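Local coordinates for pyruvate carboxylase protein (Rhizobium etli, PDB 2QF7) that belongs to the multidomain biotin-dependent carboxylases, joining a biotin carboxylase region of ATP-grasp type, a TIM-barrel region and a biotin-carrier domain in one chain, at residues Asn641-Val646 against Leu967-Leu972; Tyr649-Gln653 against Asp989-Ala993; Gln831-Phe835 against Thr1020-Tyr1025; Ala1095-Ala1100 against Lys1157-Tyr1163. One frame throughout, in Å; residues are numbered along the deposited sequence.

Contact 1: residues Asn641-Val646 against Leu967-Leu972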
loop_
_atom_site.group_PDB
_atom_site.type_symbol
_atom_site.label_atom_id
_atom_site.label_comp_id
_atom_site.label_asym_id
_atom_site.label_seq_id
_atom_site.Cartn_x
_atom_site.Cartn_y
_atom_site.Cartn_z
ATOM N N ASN A 641 38.331 -20.123 -24.968
ATOM C CA ASN A 641 38.848 -21.331 -25.631
ATOM C C ASN A 641 38.747 -22.503 -24.648
ATOM O O ASN A 641 38.916 -22.332 -23.447
ATOM C CB ASN A 641 40.329 -21.135 -26.075
ATOM C CG ASN A 641 40.485 -20.066 -27.146
ATOM O OD1 ASN A 641 41.305 -19.153 -27.016
ATOM N ND2 ASN A 641 39.661 -20.139 -28.175
ATOM N N TYR A 642 38.500 -23.690 -25.165
ATOM C CA TYR A 642 38.408 -24.909 -24.333
ATOM C C TYR A 642 39.331 -25.976 -24.913
ATOM O O TYR A 642 39.612 -25.956 -26.135
ATOM C CB TYR A 642 36.950 -25.462 -24.353
ATOM C CG TYR A 642 35.902 -24.458 -23.933
ATOM C CD1 TYR A 642 35.567 -24.286 -22.586
ATOM C CD2 TYR A 642 35.253 -23.662 -24.877
ATOM C CE1 TYR A 642 34.586 -23.344 -22.210
ATOM C CE2 TYR A 642 34.314 -22.735 -24.503
ATOM C CZ TYR A 642 33.982 -22.573 -23.171
ATOM O OH TYR A 642 33.005 -21.639 -22.832
ATOM N N PRO A 643 39.776 -26.918 -24.074
ATOM C CA PRO A 643 40.487 -28.080 -24.632
ATOM C C PRO A 643 39.700 -28.795 -25.717
ATOM O O PRO A 643 38.448 -28.836 -25.670
ATOM C CB PRO A 643 40.672 -28.993 -23.424
ATOM C CG PRO A 643 40.618 -28.111 -22.266
ATOM C CD PRO A 643 39.661 -27.003 -22.603
ATOM N N ASP A 644 40.425 -29.322 -26.705
ATOM C CA ASP A 644 39.855 -30.179 -27.747
ATOM C C ASP A 644 38.850 -31.208 -27.191
ATOM O O ASP A 644 37.743 -31.334 -27.713
ATOM C CB ASP A 644 40.974 -30.888 -28.537
ATOM C CG ASP A 644 41.904 -29.901 -29.253
ATOM O OD1 ASP A 644 41.568 -28.665 -29.342
ATOM O OD2 ASP A 644 42.969 -30.365 -29.735
ATOM N N ASN A 645 39.221 -31.955 -26.154
ATOM C CA ASN A 645 38.266 -32.970 -25.623
ATOM C C ASN A 645 36.908 -32.389 -25.191
ATOM O O ASN A 645 35.876 -33.043 -25.351
ATOM C CB ASN A 645 38.912 -33.900 -24.569
ATOM C CG ASN A 645 39.165 -33.228 -23.221
ATOM O OD1 ASN A 645 39.461 -32.034 -23.127
ATOM N ND2 ASN A 645 39.079 -34.015 -22.172
ATOM N N VAL A 646 36.906 -31.136 -24.719
ATOM C CA VAL A 646 35.679 -30.455 -24.314
ATOM C C VAL A 646 34.877 -30.087 -25.548
ATOM O O VAL A 646 33.660 -30.283 -25.586
ATOM C CB VAL A 646 35.965 -29.212 -23.440
ATOM C CG1 VAL A 646 34.659 -28.353 -23.229
ATOM C CG2 VAL A 646 36.552 -29.637 -22.100
ATOM N N LEU A 967 46.095 -25.798 -24.640
ATOM C CA LEU A 967 45.231 -26.102 -23.509
ATOM C C LEU A 967 45.303 -27.592 -23.381
ATOM O O LEU A 967 45.396 -28.271 -24.396
ATOM C CB LEU A 967 43.797 -25.700 -23.841
ATOM C CG LEU A 967 43.351 -24.270 -23.557
ATOM C CD1 LEU A 967 44.456 -23.225 -23.468
ATOM C CD2 LEU A 967 42.266 -23.886 -24.545
ATOM N N LYS A 968 45.240 -28.165 -22.196
ATOM C CA LYS A 968 45.672 -29.563 -22.221
ATOM C C LYS A 968 44.533 -30.484 -22.697
ATOM O O LYS A 968 44.004 -30.342 -23.838
ATOM C CB LYS A 968 46.327 -29.988 -20.880
ATOM C CG LYS A 968 47.448 -29.012 -20.373
ATOM C CD LYS A 968 48.743 -29.197 -21.242
ATOM C CE LYS A 968 49.867 -28.275 -20.727
ATOM N NZ LYS A 968 50.190 -28.481 -19.279
ATOM N N GLU A 969 44.161 -31.418 -21.851
ATOM C CA GLU A 969 42.936 -32.146 -22.003
ATOM C C GLU A 969 42.269 -31.801 -20.681
ATOM O O GLU A 969 42.951 -31.743 -19.650
ATOM C CB GLU A 969 43.243 -33.635 -22.040
ATOM C CG GLU A 969 42.527 -34.369 -23.143
ATOM C CD GLU A 969 42.797 -35.852 -23.063
ATOM O OE1 GLU A 969 42.612 -36.527 -24.097
ATOM O OE2 GLU A 969 43.180 -36.342 -21.969
ATOM N N ALA A 970 40.966 -31.531 -20.696
ATOM C CA ALA A 970 40.257 -31.366 -19.449
ATOM C C ALA A 970 40.100 -32.740 -18.827
ATOM O O ALA A 970 40.018 -33.741 -19.544
ATOM C CB ALA A 970 38.886 -30.730 -19.699
ATOM N N ASP A 971 40.068 -32.805 -17.500
ATOM C CA ASP A 971 39.827 -34.083 -16.806
ATOM C C ASP A 971 38.298 -34.178 -16.611
ATOM O O ASP A 971 37.745 -33.642 -15.636
ATOM C CB ASP A 971 40.587 -34.107 -15.482
ATOM C CG ASP A 971 40.436 -35.431 -14.720
ATOM O OD1 ASP A 971 39.558 -36.257 -15.064
ATOM O OD2 ASP A 971 41.194 -35.616 -13.740
ATOM N N LEU A 972 37.624 -34.822 -17.564
ATOM C CA LEU A 972 36.155 -34.777 -17.608
ATOM C C LEU A 972 35.479 -35.532 -16.455
ATOM O O LEU A 972 34.445 -35.090 -15.972
ATOM C CB LEU A 972 35.587 -35.208 -18.987
ATOM C CG LEU A 972 36.002 -34.452 -20.259
ATOM C CD1 LEU A 972 35.439 -35.142 -21.542
ATOM C CD2 LEU A 972 35.579 -32.988 -20.238
HETATM O O HOH W 1 43.360 -29.055 -26.397
HETATM O O HOH W 2 42.147 -32.153 -25.364
#

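Contact 2: residues Tyr649-Gln653 against Asp989-Ala993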
loop_
_atom_site.group_PDB
_atom_site.type_symbol
_atom_site.label_atom_id
_atom_site.label_comp_id
_atom_site.label_asym_id
_atom_site.label_seq_id
_atom_site.Cartn_x
_atom_site.Cartn_y
_atom_site.Cartn_z
ATOM N N TYR A 649 33.361 -33.211 -26.956
ATOM C CA TYR A 649 32.273 -33.683 -26.084
ATOM C C TYR A 649 30.998 -32.902 -26.369
ATOM O O TYR A 649 29.917 -33.473 -26.493
ATOM C CB TYR A 649 32.655 -33.554 -24.606
ATOM C CG TYR A 649 31.653 -34.195 -23.656
ATOM C CD1 TYR A 649 31.752 -35.537 -23.316
ATOM C CD2 TYR A 649 30.602 -33.442 -23.091
ATOM C CE1 TYR A 649 30.823 -36.126 -22.414
ATOM C CE2 TYR A 649 29.689 -34.010 -22.220
ATOM C CZ TYR A 649 29.805 -35.347 -21.885
ATOM O OH TYR A 649 28.893 -35.919 -21.024
ATOM N N PHE A 650 31.119 -31.582 -26.486
ATOM C CA PHE A 650 29.957 -30.777 -26.816
ATOM C C PHE A 650 29.347 -31.130 -28.172
ATOM O O PHE A 650 28.132 -31.251 -28.297
ATOM C CB PHE A 650 30.259 -29.260 -26.747
ATOM C CG PHE A 650 29.057 -28.424 -27.102
ATOM C CD1 PHE A 650 28.104 -28.108 -26.124
ATOM C CD2 PHE A 650 28.837 -28.038 -28.409
ATOM C CE1 PHE A 650 26.950 -27.414 -26.448
ATOM C CE2 PHE A 650 27.680 -27.323 -28.765
ATOM C CZ PHE A 650 26.729 -27.019 -27.791
ATOM N N VAL A 651 30.163 -31.261 -29.208
ATOM C CA VAL A 651 29.637 -31.630 -30.515
ATOM C C VAL A 651 28.926 -32.953 -30.432
ATOM O O VAL A 651 27.871 -33.145 -31.025
ATOM C CB VAL A 651 30.781 -31.704 -31.614
ATOM C CG1 VAL A 651 30.270 -32.303 -32.912
ATOM C CG2 VAL A 651 31.362 -30.342 -31.885
ATOM N N ARG A 652 29.515 -33.904 -29.712
ATOM C CA ARG A 652 28.857 -35.189 -29.511
ATOM C C ARG A 652 27.467 -35.047 -28.888
ATOM O O ARG A 652 26.522 -35.695 -29.345
ATOM C CB ARG A 652 29.722 -36.111 -28.655
ATOM C CG ARG A 652 29.029 -37.389 -28.272
ATOM N N GLN A 653 27.344 -34.247 -27.829
ATOM C CA GLN A 653 26.045 -34.036 -27.204
ATOM C C GLN A 653 25.076 -33.301 -28.135
ATOM O O GLN A 653 23.903 -33.653 -28.174
ATOM C CB GLN A 653 26.161 -33.343 -25.827
ATOM C CG GLN A 653 27.107 -34.067 -24.808
ATOM C CD GLN A 653 26.891 -35.568 -24.754
ATOM O OE1 GLN A 653 25.768 -36.034 -24.649
ATOM N NE2 GLN A 653 27.976 -36.332 -24.808
ATOM N N ASP A 989 24.401 -36.055 -19.226
ATOM C CA ASP A 989 25.483 -35.668 -20.132
ATOM C C ASP A 989 25.224 -34.303 -20.756
ATOM O O ASP A 989 26.159 -33.591 -21.056
ATOM C CB ASP A 989 25.664 -36.682 -21.254
ATOM C CG ASP A 989 26.086 -38.059 -20.742
ATOM O OD1 ASP A 989 26.491 -38.192 -19.568
ATOM O OD2 ASP A 989 26.027 -38.996 -21.553
ATOM N N PHE A 990 23.961 -33.966 -21.026
ATOM C CA PHE A 990 23.640 -32.663 -21.646
ATOM C C PHE A 990 23.927 -31.530 -20.660
ATOM O O PHE A 990 24.501 -30.482 -21.020
ATOM C CB PHE A 990 22.151 -32.568 -22.056
ATOM C CG PHE A 990 21.755 -33.449 -23.228
ATOM C CD1 PHE A 990 22.706 -33.979 -24.100
ATOM C CD2 PHE A 990 20.396 -33.672 -23.505
ATOM C CE1 PHE A 990 22.341 -34.788 -25.204
ATOM C CE2 PHE A 990 20.002 -34.465 -24.620
ATOM C CZ PHE A 990 20.994 -35.042 -25.458
ATOM N N GLU A 991 23.491 -31.718 -19.422
ATOM C CA GLU A 991 23.784 -30.757 -18.353
ATOM C C GLU A 991 25.290 -30.600 -18.171
ATOM O O GLU A 991 25.792 -29.503 -17.929
ATOM C CB GLU A 991 23.160 -31.228 -17.036
ATOM C CG GLU A 991 21.651 -31.033 -16.982
ATOM C CD GLU A 991 21.102 -31.430 -15.631
ATOM O OE1 GLU A 991 21.329 -32.580 -15.195
ATOM O OE2 GLU A 991 20.487 -30.558 -14.964
ATOM N N PHE A 992 26.024 -31.711 -18.233
ATOM C CA PHE A 992 27.478 -31.633 -18.114
ATOM C C PHE A 992 28.080 -30.807 -19.279
ATOM O O PHE A 992 28.970 -29.990 -19.042
ATOM C CB PHE A 992 28.094 -33.022 -18.014
ATOM C CG PHE A 992 29.594 -33.022 -17.842
ATOM C CD1 PHE A 992 30.212 -32.188 -16.906
ATOM C CD2 PHE A 992 30.382 -33.855 -18.613
ATOM C CE1 PHE A 992 31.608 -32.186 -16.728
ATOM C CE2 PHE A 992 31.780 -33.885 -18.446
ATOM C CZ PHE A 992 32.392 -33.034 -17.510
ATOM N N ALA A 993 27.613 -31.025 -20.510
ATOM C CA ALA A 993 28.027 -30.172 -21.626
ATOM C C ALA A 993 27.738 -28.660 -21.383
ATOM O O ALA A 993 28.554 -27.794 -21.758
ATOM C CB ALA A 993 27.373 -30.636 -22.950
HETATM O O HOH W 3 29.881 -38.502 -20.333
HETATM O O HOH W 4 25.062 -38.689 -23.973
#

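Contact 3: residues Gln831-Phe835 against Thr1020-Tyr1025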
loop_
_atom_site.group_PDB
_atom_site.type_symbol
_atom_site.label_atom_id
_atom_site.label_comp_id
_atom_site.label_asym_id
_atom_site.label_seq_id
_atom_site.Cartn_x
_atom_site.Cartn_y
_atom_site.Cartn_z
ATOM N N GLN A 831 4.978 -9.556 -27.894
ATOM C CA GLN A 831 5.105 -9.843 -26.453
ATOM C C GLN A 831 6.486 -9.420 -25.928
ATOM O O GLN A 831 6.675 -9.348 -24.712
ATOM C CB GLN A 831 5.003 -11.378 -26.219
ATOM C CG GLN A 831 3.695 -11.998 -26.716
ATOM C CD GLN A 831 3.813 -13.518 -26.617
ATOM O OE1 GLN A 831 4.704 -14.133 -27.203
ATOM N NE2 GLN A 831 2.972 -14.088 -25.879
ATOM N N TYR A 832 7.423 -9.200 -26.863
ATOM C CA TYR A 832 8.812 -8.891 -26.582
ATOM C C TYR A 832 9.138 -7.396 -26.808
ATOM O O TYR A 832 10.285 -7.055 -27.065
ATOM C CB TYR A 832 9.709 -9.723 -27.452
ATOM C CG TYR A 832 9.612 -11.202 -27.147
ATOM C CD1 TYR A 832 10.449 -11.798 -26.180
ATOM C CD2 TYR A 832 8.653 -12.004 -27.803
ATOM C CE1 TYR A 832 10.335 -13.212 -25.880
ATOM C CE2 TYR A 832 8.533 -13.384 -27.522
ATOM C CZ TYR A 832 9.384 -13.975 -26.583
ATOM O OH TYR A 832 9.238 -15.298 -26.317
ATOM N N ALA A 833 8.149 -6.535 -26.604
ATOM C CA ALA A 833 8.353 -5.108 -26.754
ATOM C C ALA A 833 9.540 -4.590 -25.922
ATOM O O ALA A 833 10.208 -3.634 -26.335
ATOM C CB ALA A 833 7.089 -4.333 -26.375
ATOM N N ALA A 834 9.760 -5.179 -24.747
ATOM C CA ALA A 834 10.896 -4.768 -23.888
ATOM C C ALA A 834 12.238 -4.824 -24.596
ATOM O O ALA A 834 13.143 -4.110 -24.175
ATOM C CB ALA A 834 10.975 -5.614 -22.597
ATOM N N PHE A 835 12.374 -5.695 -25.615
ATOM C CA PHE A 835 13.672 -6.040 -26.229
ATOM C C PHE A 835 13.872 -5.492 -27.622
ATOM O O PHE A 835 14.868 -5.842 -28.278
ATOM C CB PHE A 835 13.882 -7.579 -26.215
ATOM C CG PHE A 835 13.722 -8.137 -24.823
ATOM C CD1 PHE A 835 14.633 -7.797 -23.810
ATOM C CD2 PHE A 835 12.589 -8.865 -24.497
ATOM C CE1 PHE A 835 14.409 -8.230 -22.459
ATOM C CE2 PHE A 835 12.389 -9.330 -23.183
ATOM C CZ PHE A 835 13.317 -9.031 -22.179
ATOM N N THR A 1020 4.583 -16.519 -22.452
ATOM C CA THR A 1020 5.555 -15.421 -22.322
ATOM C C THR A 1020 5.118 -14.228 -21.460
ATOM O O THR A 1020 5.925 -13.750 -20.650
ATOM C CB THR A 1020 6.081 -15.032 -23.738
ATOM O OG1 THR A 1020 6.748 -16.188 -24.263
ATOM C CG2 THR A 1020 7.039 -13.800 -23.754
ATOM N N PRO A 1021 3.858 -13.744 -21.606
ATOM C CA PRO A 1021 3.495 -12.593 -20.756
ATOM C C PRO A 1021 3.566 -12.931 -19.240
ATOM O O PRO A 1021 4.000 -12.112 -18.432
ATOM C CB PRO A 1021 2.060 -12.283 -21.197
ATOM C CG PRO A 1021 2.009 -12.769 -22.683
ATOM C CD PRO A 1021 2.761 -14.101 -22.524
ATOM N N ALA A 1022 3.194 -14.162 -18.892
ATOM C CA ALA A 1022 3.285 -14.609 -17.482
ATOM C C ALA A 1022 4.726 -14.787 -17.046
ATOM O O ALA A 1022 5.074 -14.456 -15.896
ATOM C CB ALA A 1022 2.507 -15.922 -17.285
ATOM N N TYR A 1023 5.583 -15.281 -17.946
ATOM C CA TYR A 1023 7.006 -15.397 -17.625
ATOM C C TYR A 1023 7.629 -14.024 -17.244
ATOM O O TYR A 1023 8.330 -13.888 -16.225
ATOM C CB TYR A 1023 7.815 -16.115 -18.739
ATOM C CG TYR A 1023 9.252 -16.167 -18.374
ATOM C CD1 TYR A 1023 9.713 -17.043 -17.370
ATOM C CD2 TYR A 1023 10.137 -15.259 -18.904
ATOM C CE1 TYR A 1023 11.045 -17.038 -16.973
ATOM C CE2 TYR A 1023 11.473 -15.234 -18.509
ATOM C CZ TYR A 1023 11.917 -16.107 -17.528
ATOM O OH TYR A 1023 13.248 -16.052 -17.132
ATOM N N PHE A 1024 7.411 -13.026 -18.084
ATOM C CA PHE A 1024 8.043 -11.694 -17.847
ATOM C C PHE A 1024 7.295 -10.774 -16.863
ATOM O O PHE A 1024 7.934 -9.960 -16.181
ATOM C CB PHE A 1024 8.224 -10.936 -19.159
ATOM C CG PHE A 1024 9.287 -11.513 -20.045
ATOM C CD1 PHE A 1024 10.608 -11.608 -19.603
ATOM C CD2 PHE A 1024 8.978 -11.943 -21.309
ATOM C CE1 PHE A 1024 11.615 -12.148 -20.435
ATOM C CE2 PHE A 1024 9.973 -12.461 -22.151
ATOM C CZ PHE A 1024 11.295 -12.578 -21.698
ATOM N N TYR A 1025 5.968 -10.899 -16.811
ATOM C CA TYR A 1025 5.098 -9.974 -16.002
ATOM C C TYR A 1025 4.181 -10.620 -14.958
ATOM O O TYR A 1025 3.506 -9.917 -14.196
ATOM C CB TYR A 1025 4.264 -9.105 -16.938
ATOM C CG TYR A 1025 5.121 -8.421 -17.966
ATOM C CD1 TYR A 1025 5.897 -7.312 -17.626
ATOM C CD2 TYR A 1025 5.182 -8.906 -19.253
ATOM C CE1 TYR A 1025 6.745 -6.699 -18.593
ATOM C CE2 TYR A 1025 5.977 -8.332 -20.193
ATOM C CZ TYR A 1025 6.745 -7.231 -19.872
ATOM O OH TYR A 1025 7.522 -6.689 -20.856
HETATM O O HOH W 5 8.061 -7.238 -23.607
#

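Contact 4: residues Ala1095-Ala1100 against Lys1157-Tyr1163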
loop_
_atom_site.group_PDB
_atom_site.type_symbol
_atom_site.label_atom_id
_atom_site.label_comp_id
_atom_site.label_asym_id
_atom_site.label_seq_id
_atom_site.Cartn_x
_atom_site.Cartn_y
_atom_site.Cartn_z
ATOM N N ALA A 1095 13.030 -31.402 21.444
ATOM C CA ALA A 1095 12.467 -31.342 22.784
ATOM C C ALA A 1095 12.599 -30.138 23.756
ATOM O O ALA A 1095 11.690 -30.014 24.585
ATOM C CB ALA A 1095 12.829 -32.638 23.523
ATOM N N ALA A 1096 13.590 -29.225 23.733
ATOM C CA ALA A 1096 14.389 -28.614 22.634
ATOM C C ALA A 1096 13.676 -27.446 21.928
ATOM O O ALA A 1096 14.112 -26.293 22.010
ATOM C CB ALA A 1096 14.983 -29.614 21.665
ATOM N N HIS A 1097 12.565 -27.744 21.265
ATOM C CA HIS A 1097 11.788 -26.732 20.562
ATOM C C HIS A 1097 10.450 -26.567 21.248
ATOM O O HIS A 1097 9.827 -27.550 21.658
ATOM C CB HIS A 1097 11.581 -27.127 19.097
ATOM C CG HIS A 1097 12.755 -26.841 18.208
ATOM N ND1 HIS A 1097 12.659 -26.846 16.831
ATOM C CD2 HIS A 1097 14.043 -26.529 18.491
ATOM C CE1 HIS A 1097 13.838 -26.555 16.305
ATOM N NE2 HIS A 1097 14.696 -26.361 17.290
ATOM N N VAL A 1098 10.032 -25.312 21.387
ATOM C CA VAL A 1098 8.709 -24.970 21.888
ATOM C C VAL A 1098 7.918 -24.406 20.701
ATOM O O VAL A 1098 8.128 -23.259 20.275
ATOM C CB VAL A 1098 8.783 -23.947 23.070
ATOM C CG1 VAL A 1098 7.377 -23.522 23.522
ATOM C CG2 VAL A 1098 9.587 -24.521 24.223
ATOM N N GLY A 1099 7.031 -25.232 20.155
ATOM C CA GLY A 1099 6.262 -24.852 18.983
ATOM C C GLY A 1099 4.872 -24.434 19.396
ATOM O O GLY A 1099 4.293 -25.012 20.337
ATOM N N ALA A 1100 4.330 -23.437 18.702
ATOM C CA ALA A 1100 2.984 -22.937 18.987
ATOM C C ALA A 1100 1.943 -23.997 18.655
ATOM O O ALA A 1100 1.927 -24.524 17.545
ATOM C CB ALA A 1100 2.709 -21.636 18.228
ATOM N N LYS A 1157 2.869 -24.200 15.051
ATOM C CA LYS A 1157 4.196 -24.683 14.600
ATOM C C LYS A 1157 5.333 -23.659 14.570
ATOM O O LYS A 1157 6.507 -24.039 14.483
ATOM C CB LYS A 1157 4.131 -25.445 13.264
ATOM C CG LYS A 1157 3.960 -26.933 13.398
ATOM C CD LYS A 1157 3.862 -27.613 12.037
ATOM C CE LYS A 1157 5.211 -28.130 11.564
ATOM N NZ LYS A 1157 5.114 -28.930 10.299
ATOM N N ASP A 1158 5.004 -22.371 14.648
ATOM C CA ASP A 1158 6.031 -21.359 14.832
ATOM C C ASP A 1158 6.854 -21.657 16.087
ATOM O O ASP A 1158 6.300 -22.118 17.110
ATOM C CB ASP A 1158 5.422 -19.950 14.845
ATOM C CG ASP A 1158 4.985 -19.489 13.438
ATOM O OD1 ASP A 1158 5.481 -20.063 12.438
ATOM O OD2 ASP A 1158 4.145 -18.572 13.334
ATOM N N LEU A 1159 8.174 -21.445 15.979
ATOM C CA LEU A 1159 9.113 -21.693 17.079
ATOM C C LEU A 1159 9.072 -20.568 18.081
ATOM O O LEU A 1159 9.408 -19.416 17.765
ATOM C CB LEU A 1159 10.539 -21.861 16.564
ATOM C CG LEU A 1159 11.638 -22.315 17.524
ATOM C CD1 LEU A 1159 11.297 -23.639 18.213
ATOM C CD2 LEU A 1159 12.964 -22.421 16.752
ATOM N N LEU A 1160 8.676 -20.902 19.305
ATOM C CA LEU A 1160 8.468 -19.875 20.318
ATOM C C LEU A 1160 9.707 -19.634 21.167
ATOM O O LEU A 1160 10.017 -18.483 21.514
ATOM C CB LEU A 1160 7.260 -20.206 21.192
ATOM C CG LEU A 1160 5.922 -20.377 20.458
ATOM C CD1 LEU A 1160 4.873 -20.934 21.406
ATOM C CD2 LEU A 1160 5.444 -19.078 19.845
ATOM N N ALA A 1161 10.417 -20.721 21.467
ATOM C CA ALA A 1161 11.532 -20.735 22.401
ATOM C C ALA A 1161 12.335 -22.025 22.216
ATOM O O ALA A 1161 11.797 -23.041 21.782
ATOM C CB ALA A 1161 11.017 -20.630 23.844
ATOM N N VAL A 1162 13.615 -21.979 22.561
ATOM C CA VAL A 1162 14.494 -23.123 22.426
ATOM C C VAL A 1162 15.170 -23.419 23.770
ATOM O O VAL A 1162 15.706 -22.511 24.401
ATOM C CB VAL A 1162 15.548 -22.871 21.290
ATOM C CG1 VAL A 1162 16.512 -24.039 21.141
ATOM C CG2 VAL A 1162 14.841 -22.600 19.964
ATOM N N TYR A 1163 15.128 -24.680 24.205
ATOM C CA TYR A 1163 15.910 -25.150 25.355
ATOM C C TYR A 1163 17.385 -25.255 24.973
ATOM O O TYR A 1163 18.277 -25.156 25.821
ATOM C CB TYR A 1163 15.397 -26.512 25.857
ATOM C CG TYR A 1163 14.005 -26.485 26.461
ATOM C CD1 TYR A 1163 13.808 -26.232 27.820
ATOM C CD2 TYR A 1163 12.887 -26.727 25.677
ATOM C CE1 TYR A 1163 12.522 -26.213 28.374
ATOM C CE2 TYR A 1163 11.615 -26.718 26.213
ATOM C CZ TYR A 1163 11.433 -26.454 27.555
ATOM O OH TYR A 1163 10.150 -26.423 28.056
#

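Contact 1: residues Asn641-Val646 against Leu967-Leu972
Asn645 turns its amide onto the backbone of Ala970 and pairs with it twice, much as the N-H and C=O of one residue pair with those of its partner in an antiparallel sheet. Its OD1 accepts from Ala970 N at 2.9 Å, while its ND2 donates to Ala970 O at 2.8 Å with the acceptor close to the amide plane. Placing CG between backbone N and carbonyl carbon (chi1 73°) swings the amide off the first turn of helix 644-657 toward the loop. The Glu969 side chain crosses that of Asn645 at about a right angle, though the carboxylate and amide planes are only 25° apart, and Leu972 sets CG against ND2. Val646 presents CG2, the branch beside its backbone N, to Ala970 CB at 3.5 Å. Pro643, the N-cap residue, lays CB 3.6 Å from Lys968 O, and Leu967 brings CD2 to the backbone of Tyr642. Two waters extend the junction: one accepts from Asp644 N, the other from Asn645 N, and both contact Lys968 O. The loop thus meets the barrel helix at its N-terminal turn, whose partly positive field would suit Lys968 O, linked to those amides through water, and one asparagine satisfies both polar groups of Ala970.

Contact 2: residues Tyr649-Gln653 against Asp989-Ala993
Tyr649 and Phe992 form an offset edge-to-face pair: the Phe992 edge is directed at the Tyr649 face, with centroids 5.4 Å apart and planes at 72°. Holding CG anti to the backbone N (chi1 -172°) sends the tyrosine ring across the groove between the helices, where its OH comes within 3.3 Å of Asp989 CB. On the ring's opposite face lies Gln653 NE2, 3.6 Å above the plane and toward the rim, so the tyrosine is held between a phenyl edge and an amide of its own helix. The glutamine chain bends at chi2 (-45°), which folds the amide back over the Tyr649 ring; nearer the backbone, Gln653 CG lies against Ala993 CB. That small methyl meets Phe650 CD1 as well, at 4.1 Å, while the Phe990 ring reaches the Gln653 backbone. One water donates to both Gln653 OE1 and Asp989 OD2, the latter at 2.6 Å. A second water bonds Tyr649 OH at 2.9 Å and makes a long, weak bond to Asp989 OD1.

Farther out, Arg976 forms a salt bridge with Asp989 OD1, and Trp612 stacks on Phe990. The two helices, their short axes 9.7 Å apart at closest approach and steeply inclined, run in broadly opposed directions and share no direct hydrogen bond here: aromatic and methyl packing joins them, the polar links between the segments are water bridges, and Arg976 would probably keep the Asp989 carboxylate ionised.

Contact 3: residues Gln831-Phe835 against Thr1020-Tyr1025
Helix 1020-1025, a short element of the conserved carboxylase region, sets Thr1020 and Phe1024 against Tyr832 and Phe835 in the turn that follows helix 815-829. Phe1024 carries the apolar part. Tyr832 CE1 meets its ring at the edge, 3.8 Å from CE2, whereas Phe835, coming from the opposite direction, brings CE2 over a face to 3.7 Å from Phe1024 CZ. The two phenyl rings are inclined at 54°. Thr1020 divides its branches: the methyl, CG2, lies anti to the backbone N and makes an off-centre CH-pi contact 4.1 Å from the Tyr832 centroid, leaving OG1 beside the tyrosine OH. Both hydroxyls are hydrogen-bonded to Asp574 OD2 and to Arg571, through its N and NH1. The extended Gln831 chain runs beside Thr1020 and Pro1021, its CB 4.0 Å from Thr1020 CG2. Ala834 CB stands near Tyr1025 OH. Beside them a water accepts from Ala834 N at 2.9 Å, donates to Gln831 O at 2.8 Å and bonds Tyr1025 OH, lying in the plane of the Tyr1025 ring at its edge. The buried interface is therefore chiefly aromatic, its polar groups met by a bridging water and by Asp574 and Arg571 from elsewhere in the chain.

Contact 4: residues Ala1095-Ala1100 against Lys1157-Tyr1163
Val1098 uses both backbone polar atoms on two successive residues, the signature of a classic beta bulge. Leu1160 N donates to Val1098 O at 2.6 Å, nearly straight onto the carbonyl, and Val1098 N donates to Ala1161 O at 2.9 Å. The extra residue interrupts the regular alternation of strand 1159-1162, and the buried Ala1161 N has no partner in the model. Beyond the bulge the ladder resumes: Ala1100 N bonds Asp1158 O at 2.9 Å and Lys1157 N bonds Ala1100 O at 2.7 Å, while at the other end Tyr1163 N reaches Ala1096 O. Packing then divides by face. Leu1159, its CG anti to the backbone N (chi1 -172°), lays CD1 over one face of the His1097 imidazole, 3.9 Å from the ring centroid. On the opposite face of the sheet Val1098 sets CG1 against Leu1160 CB, CB opposite Ala1161 CB, and CG2 3.6 Å from Tyr1163 CE2. Leu1160 CD1 slips along Ala1100. As in other biotin-carrier domains, the first and last strands of the domain meet in one sheet: strand 1159-1162 lies between strands 1097-1099 and 1145-1146, while Val1098, Leu1160 and Tyr1163 pack on strand 1122-1127 of the second sheet.

Overall arrangement
Contacts 1 and 2 form a continuous junction: both use helix 644-657, their centres are 13 Å apart, and Leu972 of the first packs on Tyr649 and Phe992 of the second. Along this helix the chemistry changes from direct amide-to-backbone bonds with waters alongside, at its surface-facing start, to aromatic packing whose polar links are all through water in the more buried turns. Contact 3, about 16 Å from contact 2 at the nearest atoms, is the most buried and leans on aromatic rings; like the first two, it joins an earlier part of the chain to the conserved carboxylase region. Contact 4 stands apart, about 29 Å or more from the others at the nearest atoms, in a separate domain where backbone ladder bonds replace helix and loop packing.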